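Local atomic coordinates of PKS_KS domain-containing protein (Photorhabdus luminescens subsp. laumondii, PDB entry 6SMO), a protein that probably catalyses 3-oxoacyl-[acyl-carrier-protein] synthesis as a ketosynthase of the thiolase-like superfamily, and here binds a twelve-carbon poly-oxo chain. Residues B[89-97]-B[129-139]; B[61-72]-B[222-231]. One frame throughout, in Å; residues are numbered along the deposited sequence.

Interaction 1: B[89-97]-B[129-139]; sequences VLKSERKYL and TAIADAAGMEE. With LKZ (3,5,7,9,11-pentakis(oxidanylidene)dodecanal), chain H.
Asp-133 OD2 is shared by the guanidinium of Arg-94 and, through a weak hydrogen bond, by Ser-164 OG. Its salt bridge to Arg-94 NH1 measures 3.4 Å, but the oxygen sits well out of the guanidinium plane and the two flat groups are turned 71° apart, so the attraction is between charges and no N-H aims at the carboxylate. Arg-94 points its first bond away and returns through a bend at chi2 (-84°), bringing CD and NH1 to OD2, the two side chains crossing at about a right angle. The other oxygen, OD1, takes a hydrogen bond from a water at 2.9 Å, and that water accepts from the backbone N of Arg-94 at 3.2 Å.

Beside this polar cluster the Tyr-96 ring covers the turn before helix 134-144. Ala-132 CA stands 3.8 Å from the ring centroid, only 4° off the normal, a CH-pi contact over the face. Tyr-96 OH bonds to Phe-167 O, which fixes the far end of the ring. Thr-129 meets the same side chain, its CG2 3.5 Å from Tyr-96 OH, while its OG1 accepts from Ala-132 N at 3.0 Å in an ST motif and bonds to Ser-218 O. Further along helix 134-144, Glu-139 OE1 passes 3.6 Å from Ser-92 CB, although its ionic partner is Arg-143.

A carboxylate close to a helix start, faced by an arginine and bonded to water, is probably stabilised in its charged form; the ring over Ala-132 and the ST motif would be expected to restrain the turn whose Ala-130 and Ile-131 border the bound chain.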
loop_
_atom_site.group_PDB
_atom_site.type_symbol
_atom_site.label_atom_id
_atom_site.label_comp_id
_atom_site.label_asym_id
_atom_site.label_seq_id
_atom_site.Cartn_x
_atom_site.Cartn_y
_atom_site.Cartn_z
ATOM N N VAL B 89 18.252 -14.372 18.469
ATOM C CA VAL B 89 17.509 -13.575 19.494
ATOM C C VAL B 89 16.785 -12.427 18.780
ATOM O O VAL B 89 17.430 -11.739 17.963
ATOM C CB VAL B 89 18.450 -13.050 20.596
ATOM C CG1 VAL B 89 17.685 -12.340 21.704
ATOM C CG2 VAL B 89 19.319 -14.155 21.178
ATOM N N LEU B 90 15.498 -12.233 19.087
ATOM C CA LEU B 90 14.630 -11.186 18.478
ATOM C C LEU B 90 15.031 -9.807 19.014
ATOM O O LEU B 90 15.217 -9.681 20.241
ATOM C CB LEU B 90 13.164 -11.492 18.798
ATOM C CG LEU B 90 12.534 -12.604 17.962
ATOM C CD1 LEU B 90 11.337 -13.211 18.676
ATOM C CD2 LEU B 90 12.137 -12.087 16.587
ATOM N N LYS B 91 15.143 -8.820 18.119
ATOM C CA LYS B 91 15.542 -7.422 18.434
ATOM C C LYS B 91 14.628 -6.448 17.679
ATOM O O LYS B 91 14.400 -6.670 16.473
ATOM C CB LYS B 91 17.008 -7.190 18.054
ATOM C CG LYS B 91 18.028 -7.919 18.920
ATOM C CD LYS B 91 19.447 -7.821 18.399
ATOM C CE LYS B 91 19.717 -8.749 17.232
ATOM N NZ LYS B 91 21.073 -8.542 16.670
ATOM N N SER B 92 14.127 -5.421 18.373
ATOM C CA SER B 92 13.357 -4.286 17.799
ATOM C C SER B 92 14.324 -3.140 17.478
ATOM O O SER B 92 14.390 -2.175 18.268
ATOM C CB SER B 92 12.256 -3.847 18.734
ATOM O OG SER B 92 12.780 -3.496 20.006
ATOM N N GLU B 93 15.046 -3.256 16.359
ATOM C CA GLU B 93 16.146 -2.337 15.952
ATOM C C GLU B 93 15.578 -1.071 15.297
ATOM O O GLU B 93 16.348 -0.100 15.159
ATOM C CB GLU B 93 17.108 -3.044 14.994
ATOM C CG GLU B 93 17.839 -4.221 15.618
ATOM C CD GLU B 93 18.871 -4.881 14.718
ATOM O OE1 GLU B 93 19.636 -4.148 14.058
ATOM O OE2 GLU B 93 18.907 -6.128 14.677
ATOM N N ARG B 94 14.299 -1.085 14.900
ATOM C CA ARG B 94 13.592 0.055 14.251
ATOM C C ARG B 94 14.312 0.427 12.947
ATOM O O ARG B 94 14.518 1.634 12.708
ATOM C CB ARG B 94 13.516 1.253 15.207
ATOM C CG ARG B 94 12.553 1.072 16.371
ATOM C CD ARG B 94 11.121 1.407 15.993
ATOM N NE ARG B 94 10.293 1.702 17.157
ATOM C CZ ARG B 94 9.744 0.795 17.965
ATOM N NH1 ARG B 94 9.927 -0.499 17.755
ATOM N NH2 ARG B 94 9.008 1.191 18.989
ATOM N N LYS B 95 14.671 -0.574 12.137
ATOM C CA LYS B 95 15.432 -0.407 10.866
ATOM C C LYS B 95 14.613 0.420 9.868
ATOM O O LYS B 95 15.210 1.285 9.196
ATOM C CB LYS B 95 15.778 -1.769 10.256
ATOM C CG LYS B 95 16.972 -2.481 10.879
ATOM C CD LYS B 95 16.948 -3.980 10.649
ATOM C CE LYS B 95 18.315 -4.579 10.393
ATOM N NZ LYS B 95 18.209 -5.967 9.883
ATOM N N TYR B 96 13.306 0.151 9.769
ATOM C CA TYR B 96 12.358 0.830 8.844
ATOM C C TYR B 96 12.460 2.350 9.025
ATOM O O TYR B 96 12.574 3.068 8.012
ATOM C CB TYR B 96 10.922 0.341 9.067
ATOM C CG TYR B 96 9.864 1.246 8.488
ATOM C CD1 TYR B 96 9.802 1.490 7.125
ATOM C CD2 TYR B 96 8.933 1.874 9.300
ATOM C CE1 TYR B 96 8.841 2.328 6.584
ATOM C CE2 TYR B 96 7.964 2.714 8.774
ATOM C CZ TYR B 96 7.918 2.943 7.410
ATOM O OH TYR B 96 6.967 3.769 6.883
ATOM N N LEU B 97 12.418 2.816 10.278
ATOM C CA LEU B 97 12.513 4.256 10.644
ATOM C C LEU B 97 13.954 4.748 10.448
ATOM O O LEU B 97 14.121 5.888 9.972
ATOM C CB LEU B 97 12.047 4.438 12.094
ATOM C CG LEU B 97 12.019 5.874 12.622
ATOM C CD1 LEU B 97 11.330 6.820 11.648
ATOM C CD2 LEU B 97 11.335 5.931 13.979
ATOM N N THR B 129 5.864 2.225 2.094
ATOM C CA THR B 129 6.306 0.955 2.729
ATOM C C THR B 129 5.256 -0.129 2.468
ATOM O O THR B 129 4.068 0.224 2.337
ATOM C CB THR B 129 6.544 1.140 4.234
ATOM O OG1 THR B 129 7.289 0.016 4.704
ATOM C CG2 THR B 129 5.263 1.277 5.028
ATOM N N ALA B 130 5.682 -1.387 2.434
ATOM C CA ALA B 130 4.762 -2.526 2.248
ATOM C C ALA B 130 4.341 -3.082 3.617
ATOM O O ALA B 130 3.144 -3.336 3.779
ATOM C CB ALA B 130 5.430 -3.570 1.395
ATOM N N ILE B 131 5.274 -3.218 4.571
ATOM C CA ILE B 131 4.944 -3.800 5.911
ATOM C C ILE B 131 5.351 -2.867 7.054
ATOM O O ILE B 131 5.122 -3.242 8.196
ATOM C CB ILE B 131 5.592 -5.183 6.107
ATOM C CG1 ILE B 131 7.011 -5.062 6.660
ATOM C CG2 ILE B 131 5.560 -6.005 4.840
ATOM C CD1 ILE B 131 7.908 -6.198 6.274
ATOM N N ALA B 132 5.980 -1.734 6.756
ATOM C CA ALA B 132 6.444 -0.748 7.763
ATOM C C ALA B 132 7.304 -1.460 8.820
ATOM O O ALA B 132 8.188 -2.242 8.416
ATOM C CB ALA B 132 5.254 -0.035 8.361
ATOM N N ASP B 133 7.055 -1.214 10.115
ATOM C CA ASP B 133 7.841 -1.779 11.245
ATOM C C ASP B 133 7.179 -3.079 11.723
ATOM O O ASP B 133 6.812 -3.157 12.911
ATOM C CB ASP B 133 7.989 -0.752 12.372
ATOM C CG ASP B 133 9.004 -1.138 13.436
ATOM O OD1 ASP B 133 10.053 -1.706 13.070
ATOM O OD2 ASP B 133 8.737 -0.869 14.623
ATOM N N ALA B 134 7.049 -4.066 10.828
ATOM C CA ALA B 134 6.478 -5.405 11.111
ATOM C C ALA B 134 7.381 -6.161 12.093
ATOM O O ALA B 134 6.839 -6.913 12.927
ATOM C CB ALA B 134 6.291 -6.179 9.827
ATOM N N ALA B 135 8.700 -5.970 11.989
ATOM C CA ALA B 135 9.719 -6.555 12.893
ATOM C C ALA B 135 9.412 -6.150 14.339
ATOM O O ALA B 135 9.399 -7.042 15.212
ATOM C CB ALA B 135 11.100 -6.109 12.477
ATOM N N GLY B 136 9.168 -4.856 14.569
ATOM C CA GLY B 136 8.810 -4.286 15.883
ATOM C C GLY B 136 7.476 -4.810 16.389
ATOM O O GLY B 136 7.360 -5.041 17.608
ATOM N N MET B 137 6.502 -4.986 15.487
ATOM C CA MET B 137 5.143 -5.512 15.798
ATOM C C MET B 137 5.238 -6.994 16.182
ATOM O O MET B 137 4.574 -7.392 17.159
ATOM C CB MET B 137 4.197 -5.353 14.603
ATOM C CG MET B 137 3.816 -3.910 14.317
ATOM S SD MET B 137 2.463 -3.752 13.120
ATOM C CE MET B 137 3.371 -3.793 11.575
ATOM N N GLU B 138 6.030 -7.774 15.435
ATOM C CA GLU B 138 6.259 -9.227 15.667
ATOM C C GLU B 138 6.962 -9.421 17.017
ATOM O O GLU B 138 6.505 -10.276 17.802
ATOM C CB GLU B 138 7.092 -9.822 14.529
ATOM C CG GLU B 138 7.350 -11.314 14.664
ATOM C CD GLU B 138 8.536 -11.830 13.866
ATOM O OE1 GLU B 138 8.471 -12.979 13.390
ATOM O OE2 GLU B 138 9.525 -11.083 13.730
ATOM N N GLU B 139 8.035 -8.661 17.259
ATOM C CA GLU B 139 8.867 -8.721 18.493
ATOM C C GLU B 139 8.000 -8.375 19.712
ATOM O O GLU B 139 8.158 -9.044 20.752
ATOM C CB GLU B 139 10.066 -7.778 18.363
ATOM C CG GLU B 139 11.050 -7.867 19.517
ATOM C CD GLU B 139 10.687 -7.062 20.754
ATOM O OE1 GLU B 139 10.031 -6.010 20.606
ATOM O OE2 GLU B 139 11.059 -7.491 21.864
HETATM C C4 LKZ H . 4.002 -10.394 4.668
HETATM C C5 LKZ H . 3.055 -9.330 4.174
HETATM C C6 LKZ H . 3.674 -8.073 3.554
HETATM C C7 LKZ H . 3.387 -8.072 2.068
HETATM C C8 LKZ H . 3.819 -6.877 1.210
HETATM C C10 LKZ H . 5.291 -8.036 -3.671
HETATM C C22 LKZ H . 4.142 -10.230 6.169
HETATM C C11 LKZ H . 6.597 -7.376 -3.310
HETATM O O19 LKZ H . 7.640 -7.997 -3.219
HETATM C C3 LKZ H . 4.320 -7.495 -2.639
HETATM O O23 LKZ H . 3.281 -6.962 -2.988
HETATM C C2 LKZ H . 4.764 -7.527 -1.170
HETATM C C9 LKZ H . 3.570 -7.264 -0.250
HETATM O O20 LKZ H . 2.431 -7.442 -0.636
HETATM O O21 LKZ H . 2.866 -9.040 1.559
HETATM O O22 LKZ H . 1.850 -9.476 4.300
HETATM O O24 LKZ H . 3.477 -10.879 6.962
HETATM C C23 LKZ H . 5.166 -9.210 6.627
HETATM O O HOH W 1 11.542 -2.689 15.294
#

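Interaction 2: B[61-72]-B[222-231]; sequences YEWGRERFGFKS and LCPLSIGSFE. With LKZ (3,5,7,9,11-pentakis(oxidanylidene)dodecanal), chain H.
The short, weakly bonded helix 63-68 runs perpendicular to helix 224-231 (90° between their directions), with the segment axes 11.9 Å apart at closest approach. That separation leaves room for aromatic side chains between them. Helix 63-68 ends in a wider pi-type turn, with Gly-69 N weakly bonded to Gly-64 O; Phe-70 N, six residues on, bonds to the same oxygen. Gly-69 leaves the helix with positive phi, and after it Phe-70 CA lies 6.7 Å from Glu-231 CA.

There the Glu-231 carboxylate reaches the backbone beyond the turn. OE2 accepts from Lys-71 N at 3.2 Å (155° at the hydrogen), the donor lying above the carboxylate plane, and OE1 takes a weak bond from Ser-72 N at 3.5 Å. A bend at chi2 (74°) carries both oxygens across to the two successive N-H groups.

Towards the start of helix 224-231 the contact is apolar. Pro-224 CB lies over one face of Phe-68, 3.9 Å from the ring centroid, and Arg-67 CG covers the opposite face. Pro-224 CG touches Trp-63 CZ3 at 3.7 Å, while Trp-63 CH2 meets the Ile-227 CD1 tip at 3.8 Å; the indole is stacked with Phe-88. Phe-70 packs on the helix at Gly-228, CE1 3.6 Å from Gly-228 CA, with Ile-227 CG2 and Glu-231 CG beside it. His-118 of the Ketoacyl_synth_N partner chain approaches Phe-68 edge-to-face.

In this ketosynthase of the thiolase-like superfamily, one flank of the helix packs on 61-72 while Leu-225, Ser-226, Ser-229 and Phe-230 line the pocket of the bound poly-oxo chain, consistent with an acyl-chain site.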
loop_
_atom_site.group_PDB
_atom_site.type_symbol
_atom_site.label_atom_id
_atom_site.label_comp_id
_atom_site.label_asym_id
_atom_site.label_seq_id
_atom_site.Cartn_x
_atom_site.Cartn_y
_atom_site.Cartn_z
ATOM N N TYR B 61 22.758 -16.461 5.049
ATOM C CA TYR B 61 22.267 -16.381 6.451
ATOM C C TYR B 61 21.914 -17.788 6.947
ATOM O O TYR B 61 21.493 -18.633 6.131
ATOM C CB TYR B 61 21.113 -15.379 6.561
ATOM C CG TYR B 61 19.744 -15.892 6.187
ATOM C CD1 TYR B 61 19.427 -16.223 4.878
ATOM C CD2 TYR B 61 18.745 -16.010 7.140
ATOM C CE1 TYR B 61 18.165 -16.680 4.532
ATOM C CE2 TYR B 61 17.477 -16.461 6.810
ATOM C CZ TYR B 61 17.185 -16.799 5.501
ATOM O OH TYR B 61 15.939 -17.246 5.167
ATOM N N GLU B 62 22.090 -18.015 8.253
ATOM C CA GLU B 62 22.067 -19.358 8.899
ATOM C C GLU B 62 20.800 -19.530 9.750
ATOM O O GLU B 62 20.305 -20.673 9.824
ATOM C CB GLU B 62 23.335 -19.576 9.734
ATOM C CG GLU B 62 23.553 -18.560 10.850
ATOM C CD GLU B 62 24.254 -17.276 10.435
ATOM O OE1 GLU B 62 25.379 -17.361 9.903
ATOM O OE2 GLU B 62 23.668 -16.192 10.639
ATOM N N TRP B 63 20.291 -18.451 10.360
ATOM C CA TRP B 63 19.193 -18.493 11.366
ATOM C C TRP B 63 17.865 -18.910 10.717
ATOM O O TRP B 63 16.988 -19.397 11.455
ATOM C CB TRP B 63 19.073 -17.160 12.123
ATOM C CG TRP B 63 18.684 -15.971 11.297
ATOM C CD1 TRP B 63 19.522 -15.056 10.727
ATOM C CD2 TRP B 63 17.348 -15.536 10.983
ATOM N NE1 TRP B 63 18.803 -14.095 10.069
ATOM C CE2 TRP B 63 17.467 -14.363 10.206
ATOM C CE3 TRP B 63 16.069 -16.025 11.272
ATOM C CZ2 TRP B 63 16.356 -13.678 9.718
ATOM C CZ3 TRP B 63 14.971 -15.348 10.789
ATOM C CH2 TRP B 63 15.114 -14.190 10.022
ATOM N N GLY B 64 17.717 -18.736 9.399
ATOM C CA GLY B 64 16.519 -19.152 8.643
ATOM C C GLY B 64 16.359 -20.664 8.612
ATOM O O GLY B 64 15.250 -21.145 8.917
ATOM N N ARG B 65 17.430 -21.383 8.259
ATOM C CA ARG B 65 17.437 -22.857 8.050
ATOM C C ARG B 65 17.461 -23.583 9.402
ATOM O O ARG B 65 16.720 -24.573 9.547
ATOM C CB ARG B 65 18.643 -23.261 7.193
ATOM C CG ARG B 65 18.585 -24.682 6.648
ATOM C CD ARG B 65 19.926 -25.141 6.105
ATOM N NE ARG B 65 19.904 -26.527 5.650
ATOM C CZ ARG B 65 19.622 -26.934 4.411
ATOM N NH1 ARG B 65 19.635 -28.226 4.127
ATOM N NH2 ARG B 65 19.326 -26.062 3.460
ATOM N N GLU B 66 18.283 -23.114 10.347
ATOM C CA GLU B 66 18.586 -23.821 11.623
ATOM C C GLU B 66 17.413 -23.680 12.604
ATOM O O GLU B 66 16.902 -24.723 13.059
ATOM C CB GLU B 66 19.883 -23.291 12.236
ATOM C CG GLU B 66 21.122 -23.652 11.435
ATOM C CD GLU B 66 22.441 -23.292 12.098
ATOM O OE1 GLU B 66 23.431 -24.014 11.868
ATOM O OE2 GLU B 66 22.475 -22.289 12.839
ATOM N N ARG B 67 17.009 -22.443 12.915
ATOM C CA ARG B 67 16.021 -22.123 13.985
ATOM C C ARG B 67 14.598 -22.442 13.504
ATOM O O ARG B 67 13.911 -23.225 14.191
ATOM C CB ARG B 67 16.165 -20.658 14.416
ATOM C CG ARG B 67 14.981 -20.090 15.189
ATOM C CD ARG B 67 14.733 -20.755 16.531
ATOM N NE ARG B 67 13.566 -20.186 17.194
ATOM C CZ ARG B 67 13.153 -20.493 18.423
ATOM N NH1 ARG B 67 12.076 -19.909 18.919
ATOM N NH2 ARG B 67 13.813 -21.378 19.154
ATOM N N PHE B 68 14.176 -21.855 12.379
ATOM C CA PHE B 68 12.767 -21.848 11.896
ATOM C C PHE B 68 12.524 -22.962 10.869
ATOM O O PHE B 68 11.382 -23.460 10.804
ATOM C CB PHE B 68 12.413 -20.475 11.322
ATOM C CG PHE B 68 12.427 -19.365 12.343
ATOM C CD1 PHE B 68 11.399 -19.239 13.263
ATOM C CD2 PHE B 68 13.475 -18.458 12.394
ATOM C CE1 PHE B 68 11.414 -18.224 14.208
ATOM C CE2 PHE B 68 13.488 -17.443 13.340
ATOM C CZ PHE B 68 12.458 -17.329 14.245
ATOM N N GLY B 69 13.543 -23.324 10.083
ATOM C CA GLY B 69 13.463 -24.396 9.071
ATOM C C GLY B 69 12.938 -23.888 7.741
ATOM O O GLY B 69 12.026 -24.531 7.184
ATOM N N PHE B 70 13.492 -22.772 7.250
ATOM C CA PHE B 70 13.231 -22.207 5.899
ATOM C C PHE B 70 14.216 -22.826 4.900
ATOM O O PHE B 70 15.379 -23.071 5.277
ATOM C CB PHE B 70 13.364 -20.680 5.896
ATOM C CG PHE B 70 12.509 -19.941 6.897
ATOM C CD1 PHE B 70 11.184 -20.290 7.110
ATOM C CD2 PHE B 70 13.027 -18.866 7.605
ATOM C CE1 PHE B 70 10.404 -19.597 8.024
ATOM C CE2 PHE B 70 12.245 -18.172 8.517
ATOM C CZ PHE B 70 10.936 -18.539 8.725
ATOM N N LYS B 71 13.761 -23.060 3.665
ATOM C CA LYS B 71 14.575 -23.625 2.554
ATOM C C LYS B 71 15.501 -22.541 1.985
ATOM O O LYS B 71 16.516 -22.908 1.361
ATOM C CB LYS B 71 13.662 -24.209 1.471
ATOM C CG LYS B 71 12.851 -25.423 1.906
ATOM C CD LYS B 71 11.747 -25.805 0.942
ATOM C CE LYS B 71 12.250 -26.533 -0.286
ATOM N NZ LYS B 71 11.167 -26.750 -1.275
ATOM N N SER B 72 15.166 -21.263 2.192
ATOM C CA SER B 72 15.962 -20.082 1.758
ATOM C C SER B 72 17.238 -19.971 2.602
ATOM O O SER B 72 17.163 -20.227 3.821
ATOM C CB SER B 72 15.143 -18.819 1.841
ATOM O OG SER B 72 15.895 -17.694 1.414
ATOM N N LEU B 222 13.458 -8.287 6.932
ATOM C CA LEU B 222 14.304 -9.442 7.272
ATOM C C LEU B 222 14.035 -9.862 8.706
ATOM O O LEU B 222 14.932 -9.812 9.511
ATOM C CB LEU B 222 15.755 -9.051 7.042
ATOM C CG LEU B 222 16.058 -8.633 5.612
ATOM C CD1 LEU B 222 17.549 -8.580 5.377
ATOM C CD2 LEU B 222 15.393 -9.570 4.634
ATOM N N CYS B 223 12.802 -10.264 8.960
ATOM C CA CYS B 223 12.320 -10.798 10.245
ATOM C C CYS B 223 11.651 -12.132 9.944
ATOM O O CYS B 223 11.250 -12.360 8.819
ATOM C CB CYS B 223 11.361 -9.848 10.943
ATOM S SG CYS B 223 9.977 -9.268 9.938
ATOM N N PRO B 224 11.525 -13.039 10.916
ATOM C CA PRO B 224 10.965 -14.367 10.651
ATOM C C PRO B 224 9.548 -14.370 10.050
ATOM O O PRO B 224 9.294 -15.183 9.178
ATOM C CB PRO B 224 10.934 -15.029 12.038
ATOM C CG PRO B 224 12.002 -14.304 12.826
ATOM C CD PRO B 224 11.959 -12.882 12.312
ATOM N N LEU B 225 8.670 -13.485 10.537
ATOM C CA LEU B 225 7.255 -13.361 10.087
ATOM C C LEU B 225 7.231 -13.041 8.585
ATOM O O LEU B 225 6.583 -13.800 7.837
ATOM C CB LEU B 225 6.549 -12.298 10.944
ATOM C CG LEU B 225 5.456 -11.450 10.287
ATOM C CD1 LEU B 225 4.348 -12.302 9.686
ATOM C CD2 LEU B 225 4.869 -10.480 11.301
ATOM N N SER B 226 7.940 -11.989 8.164
ATOM C CA SER B 226 8.002 -11.506 6.757
ATOM C C SER B 226 8.620 -12.579 5.850
ATOM O O SER B 226 8.012 -12.879 4.807
ATOM C CB SER B 226 8.753 -10.203 6.662
ATOM O OG SER B 226 8.874 -9.780 5.311
ATOM N N ILE B 227 9.775 -13.132 6.234
ATOM C CA ILE B 227 10.517 -14.159 5.438
ATOM C C ILE B 227 9.687 -15.451 5.404
ATOM O O ILE B 227 9.581 -16.049 4.316
ATOM C CB ILE B 227 11.939 -14.387 5.997
ATOM C CG1 ILE B 227 12.781 -13.108 5.921
ATOM C CG2 ILE B 227 12.618 -15.556 5.290
ATOM C CD1 ILE B 227 14.208 -13.261 6.399
ATOM N N GLY B 228 9.124 -15.851 6.548
ATOM C CA GLY B 228 8.280 -17.053 6.695
ATOM C C GLY B 228 7.002 -16.967 5.875
ATOM O O GLY B 228 6.565 -18.014 5.357
ATOM N N SER B 229 6.417 -15.769 5.766
ATOM C CA SER B 229 5.168 -15.495 5.005
ATOM C C SER B 229 5.377 -15.820 3.521
ATOM O O SER B 229 4.525 -16.526 2.947
ATOM C CB SER B 229 4.712 -14.072 5.193
ATOM O OG SER B 229 5.652 -13.161 4.644
ATOM N N PHE B 230 6.482 -15.342 2.947
ATOM C CA PHE B 230 6.817 -15.571 1.517
ATOM C C PHE B 230 7.282 -17.015 1.338
ATOM O O PHE B 230 6.906 -17.659 0.361
ATOM C CB PHE B 230 7.854 -14.552 1.042
ATOM C CG PHE B 230 7.381 -13.122 1.044
ATOM C CD1 PHE B 230 6.336 -12.718 0.233
ATOM C CD2 PHE B 230 7.980 -12.176 1.852
ATOM C CE1 PHE B 230 5.900 -11.405 0.235
ATOM C CE2 PHE B 230 7.539 -10.866 1.859
ATOM C CZ PHE B 230 6.503 -10.483 1.049
ATOM N N GLU B 231 8.080 -17.494 2.285
ATOM C CA GLU B 231 8.574 -18.897 2.313
ATOM C C GLU B 231 7.379 -19.853 2.216
ATOM O O GLU B 231 7.405 -20.741 1.340
ATOM C CB GLU B 231 9.385 -19.146 3.586
ATOM C CG GLU B 231 9.920 -20.560 3.698
ATOM C CD GLU B 231 11.083 -20.897 2.783
ATOM O OE1 GLU B 231 11.964 -20.032 2.599
ATOM O OE2 GLU B 231 11.108 -22.029 2.260
HETATM C C4 LKZ H . 4.002 -10.394 4.668
HETATM C C5 LKZ H . 3.055 -9.330 4.174
HETATM C C6 LKZ H . 3.674 -8.073 3.554
HETATM C C7 LKZ H . 3.387 -8.072 2.068
HETATM C C8 LKZ H . 3.819 -6.877 1.210
HETATM C C10 LKZ H . 5.291 -8.036 -3.671
HETATM C C22 LKZ H . 4.142 -10.230 6.169
HETATM C C11 LKZ H . 6.597 -7.376 -3.310
HETATM O O19 LKZ H . 7.640 -7.997 -3.219
HETATM C C3 LKZ H . 4.320 -7.495 -2.639
HETATM O O23 LKZ H . 3.281 -6.962 -2.988
HETATM C C2 LKZ H . 4.764 -7.527 -1.170
HETATM C C9 LKZ H . 3.570 -7.264 -0.250
HETATM O O20 LKZ H . 2.431 -7.442 -0.636
HETATM O O21 LKZ H . 2.866 -9.040 1.559
HETATM O O22 LKZ H . 1.850 -9.476 4.300
HETATM O O24 LKZ H . 3.477 -10.879 6.962
HETATM C C23 LKZ H . 5.166 -9.210 6.627
#

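Overall arrangement
Interactions 1 and 2 have centres 15 Å apart and lie on one side of the chain's centre, joined mainly through Glu-138. Its OE1 makes a weak hydrogen bond to Leu-225 N (2.9 Å) and is also bonded to His-118 of the Ketoacyl_synth_N partner chain, while its OE2 packs 3.3 Å from Pro-224 CD. A second junction is Ile-131 CD1 to Ser-226 OG, 3.8 Å. One segment of each contact reaches the twelve-carbon ligand: 129-139 with Ala-130 CB 3.7 Å from ligand C8, and 222-231 with Ser-226 CB 3.7 Å from ligand C23. Together they supply six of the twelve pocket residues, which also include Cys-191 and His-369; Phe-428 N hydrogen-bonds the ligand.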